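Local structure of alpha-1,3-glucanase (Streptomyces thermodiastaticus, 7C7D) at residues A[124-129]-A[181-186]; A[114-119]-A[139-144]. The protein probably hydrolyses alpha-1,3-glucosidic linkages within alpha-1,3-glucan, as a thermostable endo-acting glycosidase of family GH87. All blocks are in the same frame, centred on the assembly; numbering follows the deposited sequence.

Contact 1: residues A[124-129]-A[181-186]; sequences GTLDVY and LQATNV
Thr125 and Asn185 meet at about a right angle where two antiparallel strands of a beta-sandwich part, strand 123-130 and strand 178-183. The Asn185 amide works as a two-pronged clip. Its OD1 takes the Thr125 N-H on a lone pair in the carbonyl plane, at 2.9 Å and almost straight (170°), while ND2 gives a more bent bond to Thr125 OG1. That hydroxyl can receive it because chi1 of 55° sets OG1 between the backbone N and the carbonyl carbon, beside the N-H that OD1 takes. With an alanine in place of Thr125, Asn185 ND2 would probably lose this acceptor and the amide would be freer to turn about its bond to Thr125 N. A water donates to Thr125 O and Val186 O and accepts from Thr184 N, filling in where the backbones diverge. Further along, Asp127 and Gln182 form a hydrogen-bonded antiparallel pair, Asp127 N to Gln182 O and Gln182 N to Asp127 O each at 2.9 Å. On the buried face, branched aliphatic residues suit the interior: Leu126 CD2 lies 4.0 Å from Leu181 CD1, and Val128 runs alongside Leu181, pointing the same way. On the opposite face, Tyr129 crosses Gln182; Arg100 holds Gln182 OE1. A second water sits in the plane of the Tyr129 ring at its edge, 2.6 Å from Tyr129 OH, and donates to Asp127 OD2.

Contact 2: residues A[114-119]-A[139-144]; sequences VAYSVP and LTVTSK
Tyr116 OH receives the backbone N-H of Thr142 at 2.9 Å, with an angle of 162° at the hydrogen, and has a second, weak hydrogen bond to Asp163. The tyrosine thus spans the space between strand 109-117 and strand 133-142, which belong to the two facing sheets of a beta-sandwich. Its ring lies under Val141: CG1 stands 3.6 Å from the ring centroid and 10° off the normal, a CH-pi contact over one face. Tyr116 CG sits between the backbone N and the carbonyl carbon (chi1 72°), and from there the ring carries its hydroxyl across to the other sheet. Valines suit the flanks, being compact and wholly apolar. Val118 CG1 packs 4.0 Å from Val141 CB, while its CG2 presses on the Thr142-Ser143 peptide, 3.4 Å from Ser143 N. At the far end Val114 CG2 meets Leu139 CD1 at 3.8 Å, the two side chains crossing at about a right angle. Where the strand ends, Thr142 OG1 accepts from Lys144 N in an ST turn, and Ser143 OG is hydrogen-bonded to Gln122 O. The chemistry implies an apolar interior in which a tyrosine pays for its buried hydroxyl by satisfying a backbone N-H of the opposite sheet.

Both contacts belong to the beta-sandwich that carries the calcium ion, distinct from the parallel beta-helix, to which Lys144 makes a salt bridge through Glu296. They differ in direction: contact 1 joins neighbouring strands within one sheet, whereas contact 2 runs between the two sheets. Contact 1 is partly buried, with polar side chains on one face, aliphatic residues on the other, and ordered water at the polar face and between the diverging backbones; contact 2 is buried and held mainly by apolar side chains. Strands 123-130 and 133-142 are neighbours, so the contacts touch: Leu126 N lies 2.8 Å from Leu139 O, a probable hydrogen bond. The aliphatic face of contact 1 reaches the same interior, since Leu139 packs on Leu126 and Val128.

Contact 1: residues A[124-129]-A[181-186]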
# COMPACT_ATOMS: atom_id res chain seq x y z
N GLY A 124 -20.34 -14.35 -7.21
CA GLY A 124 -21.17 -15.21 -6.40
C GLY A 124 -21.04 -14.86 -4.94
O GLY A 124 -20.87 -13.69 -4.58
N THR A 125 -21.14 -15.87 -4.08
CA THR A 125 -21.03 -15.65 -2.65
C THR A 125 -20.14 -16.72 -2.06
O THR A 125 -19.86 -17.74 -2.68
CB THR A 125 -22.40 -15.66 -1.96
OG1 THR A 125 -23.06 -16.89 -2.27
CG2 THR A 125 -23.25 -14.49 -2.42
N LEU A 126 -19.70 -16.47 -0.83
CA LEU A 126 -18.88 -17.39 -0.07
C LEU A 126 -19.53 -17.53 1.29
O LEU A 126 -19.70 -16.53 2.00
CB LEU A 126 -17.46 -16.82 0.05
CG LEU A 126 -16.34 -17.69 0.59
CD1 LEU A 126 -16.16 -18.98 -0.19
CD2 LEU A 126 -15.04 -16.90 0.58
N ASP A 127 -19.93 -18.75 1.64
CA ASP A 127 -20.63 -18.96 2.90
C ASP A 127 -19.65 -18.92 4.07
O ASP A 127 -18.46 -19.23 3.92
CB ASP A 127 -21.36 -20.31 2.90
CG ASP A 127 -22.68 -20.25 2.14
OD1 ASP A 127 -23.07 -19.16 1.68
OD2 ASP A 127 -23.35 -21.31 2.02
N VAL A 128 -20.16 -18.52 5.23
CA VAL A 128 -19.37 -18.40 6.45
C VAL A 128 -20.01 -19.27 7.52
O VAL A 128 -21.21 -19.16 7.78
CB VAL A 128 -19.26 -16.93 6.92
CG1 VAL A 128 -18.33 -16.82 8.12
CG2 VAL A 128 -18.76 -16.04 5.78
N TYR A 129 -19.20 -20.12 8.14
CA TYR A 129 -19.61 -20.95 9.26
C TYR A 129 -18.76 -20.56 10.46
O TYR A 129 -17.58 -20.23 10.32
CB TYR A 129 -19.39 -22.44 8.97
CG TYR A 129 -20.31 -23.03 7.93
CD1 TYR A 129 -20.19 -22.68 6.59
CD2 TYR A 129 -21.29 -23.95 8.28
CE1 TYR A 129 -21.03 -23.23 5.63
CE2 TYR A 129 -22.13 -24.50 7.33
CZ TYR A 129 -22.00 -24.14 6.01
OH TYR A 129 -22.83 -24.68 5.06
N LEU A 181 -14.87 -20.80 5.63
CA LEU A 181 -15.40 -20.24 4.40
C LEU A 181 -15.68 -21.40 3.45
O LEU A 181 -14.80 -22.24 3.22
CB LEU A 181 -14.39 -19.29 3.77
CG LEU A 181 -13.82 -18.21 4.69
CD1 LEU A 181 -12.86 -17.30 3.92
CD2 LEU A 181 -14.95 -17.40 5.32
N GLN A 182 -16.90 -21.46 2.93
CA GLN A 182 -17.35 -22.58 2.11
C GLN A 182 -17.83 -22.05 0.77
O GLN A 182 -18.79 -21.27 0.71
CB GLN A 182 -18.48 -23.33 2.81
CG GLN A 182 -18.98 -24.54 2.05
CD GLN A 182 -19.14 -25.74 2.95
OE1 GLN A 182 -18.18 -26.22 3.54
NE2 GLN A 182 -20.37 -26.22 3.07
N ALA A 183 -17.19 -22.49 -0.31
CA ALA A 183 -17.61 -22.09 -1.65
C ALA A 183 -18.86 -22.87 -2.03
O ALA A 183 -19.01 -24.02 -1.65
CB ALA A 183 -16.50 -22.39 -2.66
N THR A 184 -19.77 -22.24 -2.77
CA THR A 184 -21.04 -22.89 -3.10
C THR A 184 -21.48 -22.66 -4.54
O THR A 184 -22.08 -23.55 -5.15
CB THR A 184 -22.17 -22.44 -2.16
OG1 THR A 184 -22.37 -21.02 -2.28
CG2 THR A 184 -21.88 -22.80 -0.71
N ASN A 185 -21.22 -21.47 -5.09
CA ASN A 185 -21.79 -21.10 -6.38
C ASN A 185 -20.78 -20.46 -7.33
O ASN A 185 -21.18 -19.96 -8.39
CB ASN A 185 -23.00 -20.17 -6.21
CG ASN A 185 -22.69 -18.94 -5.38
OD1 ASN A 185 -21.56 -18.45 -5.39
ND2 ASN A 185 -23.69 -18.42 -4.67
N VAL A 186 -19.50 -20.43 -6.96
CA VAL A 186 -18.44 -19.93 -7.81
C VAL A 186 -17.14 -20.42 -7.20
O VAL A 186 -17.03 -20.59 -5.98
CB VAL A 186 -18.47 -18.38 -7.93
CG1 VAL A 186 -18.28 -17.71 -6.57
CG2 VAL A 186 -17.44 -17.88 -8.94
O HOH W 1 -18.76 -19.92 -3.84
O HOH W 2 -22.68 -23.80 2.64

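Contact 2: residues A[114-119]-A[139-144]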
# COMPACT_ATOMS: atom_id res chain seq x y z
N VAL A 114 -11.80 -10.71 3.85
CA VAL A 114 -11.19 -11.80 3.10
C VAL A 114 -10.67 -11.28 1.77
O VAL A 114 -11.42 -10.67 1.01
CB VAL A 114 -12.19 -12.95 2.87
CG1 VAL A 114 -11.53 -14.07 2.09
CG2 VAL A 114 -12.72 -13.45 4.20
N ALA A 115 -9.39 -11.54 1.49
CA ALA A 115 -8.82 -11.26 0.18
C ALA A 115 -8.95 -12.52 -0.67
O ALA A 115 -8.58 -13.61 -0.24
CB ALA A 115 -7.35 -10.85 0.32
N TYR A 116 -9.47 -12.36 -1.88
CA TYR A 116 -9.86 -13.51 -2.69
C TYR A 116 -9.83 -13.09 -4.16
O TYR A 116 -9.80 -11.91 -4.48
CB TYR A 116 -11.29 -13.95 -2.33
CG TYR A 116 -12.28 -12.93 -2.85
CD1 TYR A 116 -12.55 -11.78 -2.13
CD2 TYR A 116 -12.85 -13.07 -4.12
CE1 TYR A 116 -13.38 -10.79 -2.64
CE2 TYR A 116 -13.66 -12.08 -4.63
CZ TYR A 116 -13.94 -10.96 -3.89
OH TYR A 116 -14.77 -9.99 -4.40
N SER A 117 -9.91 -14.09 -5.04
CA SER A 117 -10.11 -13.88 -6.46
C SER A 117 -11.17 -14.85 -6.97
O SER A 117 -11.25 -15.99 -6.50
CB SER A 117 -8.80 -14.12 -7.22
OG SER A 117 -8.93 -13.89 -8.60
N VAL A 118 -12.00 -14.41 -7.91
CA VAL A 118 -12.86 -15.31 -8.68
C VAL A 118 -12.58 -15.09 -10.14
O VAL A 118 -12.02 -14.04 -10.53
CB VAL A 118 -14.36 -15.10 -8.35
CG1 VAL A 118 -14.64 -15.40 -6.88
CG2 VAL A 118 -14.82 -13.71 -8.76
N PRO A 119 -12.94 -16.03 -11.02
CA PRO A 119 -12.61 -15.89 -12.43
C PRO A 119 -13.25 -14.65 -13.05
O PRO A 119 -14.37 -14.26 -12.69
CB PRO A 119 -13.15 -17.18 -13.06
CG PRO A 119 -13.12 -18.16 -11.93
CD PRO A 119 -13.52 -17.35 -10.73
N LEU A 139 -20.43 -13.80 2.27
CA LEU A 139 -19.57 -12.79 1.69
C LEU A 139 -19.88 -12.69 0.20
O LEU A 139 -20.00 -13.71 -0.48
CB LEU A 139 -18.11 -13.16 1.88
CG LEU A 139 -17.57 -13.13 3.31
CD1 LEU A 139 -16.38 -14.07 3.44
CD2 LEU A 139 -17.19 -11.72 3.70
N THR A 140 -20.01 -11.47 -0.29
CA THR A 140 -20.14 -11.25 -1.73
C THR A 140 -18.76 -11.30 -2.36
O THR A 140 -17.83 -10.63 -1.90
CB THR A 140 -20.79 -9.90 -2.00
OG1 THR A 140 -22.09 -9.88 -1.39
CG2 THR A 140 -20.92 -9.65 -3.50
N VAL A 141 -18.61 -12.12 -3.40
CA VAL A 141 -17.34 -12.24 -4.11
C VAL A 141 -17.58 -11.93 -5.58
O VAL A 141 -18.57 -12.38 -6.18
CB VAL A 141 -16.68 -13.62 -3.93
CG1 VAL A 141 -16.14 -13.77 -2.51
CG2 VAL A 141 -17.66 -14.74 -4.23
N THR A 142 -16.68 -11.15 -6.17
CA THR A 142 -16.87 -10.73 -7.55
C THR A 142 -15.53 -10.47 -8.21
O THR A 142 -14.51 -10.26 -7.55
CB THR A 142 -17.76 -9.48 -7.64
OG1 THR A 142 -17.97 -9.16 -9.02
CG2 THR A 142 -17.10 -8.29 -6.94
N SER A 143 -15.56 -10.48 -9.54
CA SER A 143 -14.44 -10.09 -10.39
C SER A 143 -14.60 -8.67 -10.91
O SER A 143 -13.71 -8.18 -11.62
CB SER A 143 -14.29 -11.05 -11.57
OG SER A 143 -15.50 -11.10 -12.33
N LYS A 144 -15.68 -7.98 -10.54
CA LYS A 144 -16.00 -6.67 -11.11
C LYS A 144 -14.86 -5.67 -10.92
O LYS A 144 -14.57 -4.89 -11.83
CB LYS A 144 -17.29 -6.14 -10.48
CG LYS A 144 -17.59 -4.70 -10.85
CD LYS A 144 -18.87 -4.20 -10.21
CE LYS A 144 -19.16 -2.78 -10.67
NZ LYS A 144 -20.40 -2.23 -10.06
O HOH W 3 -11.67 -11.41 -8.33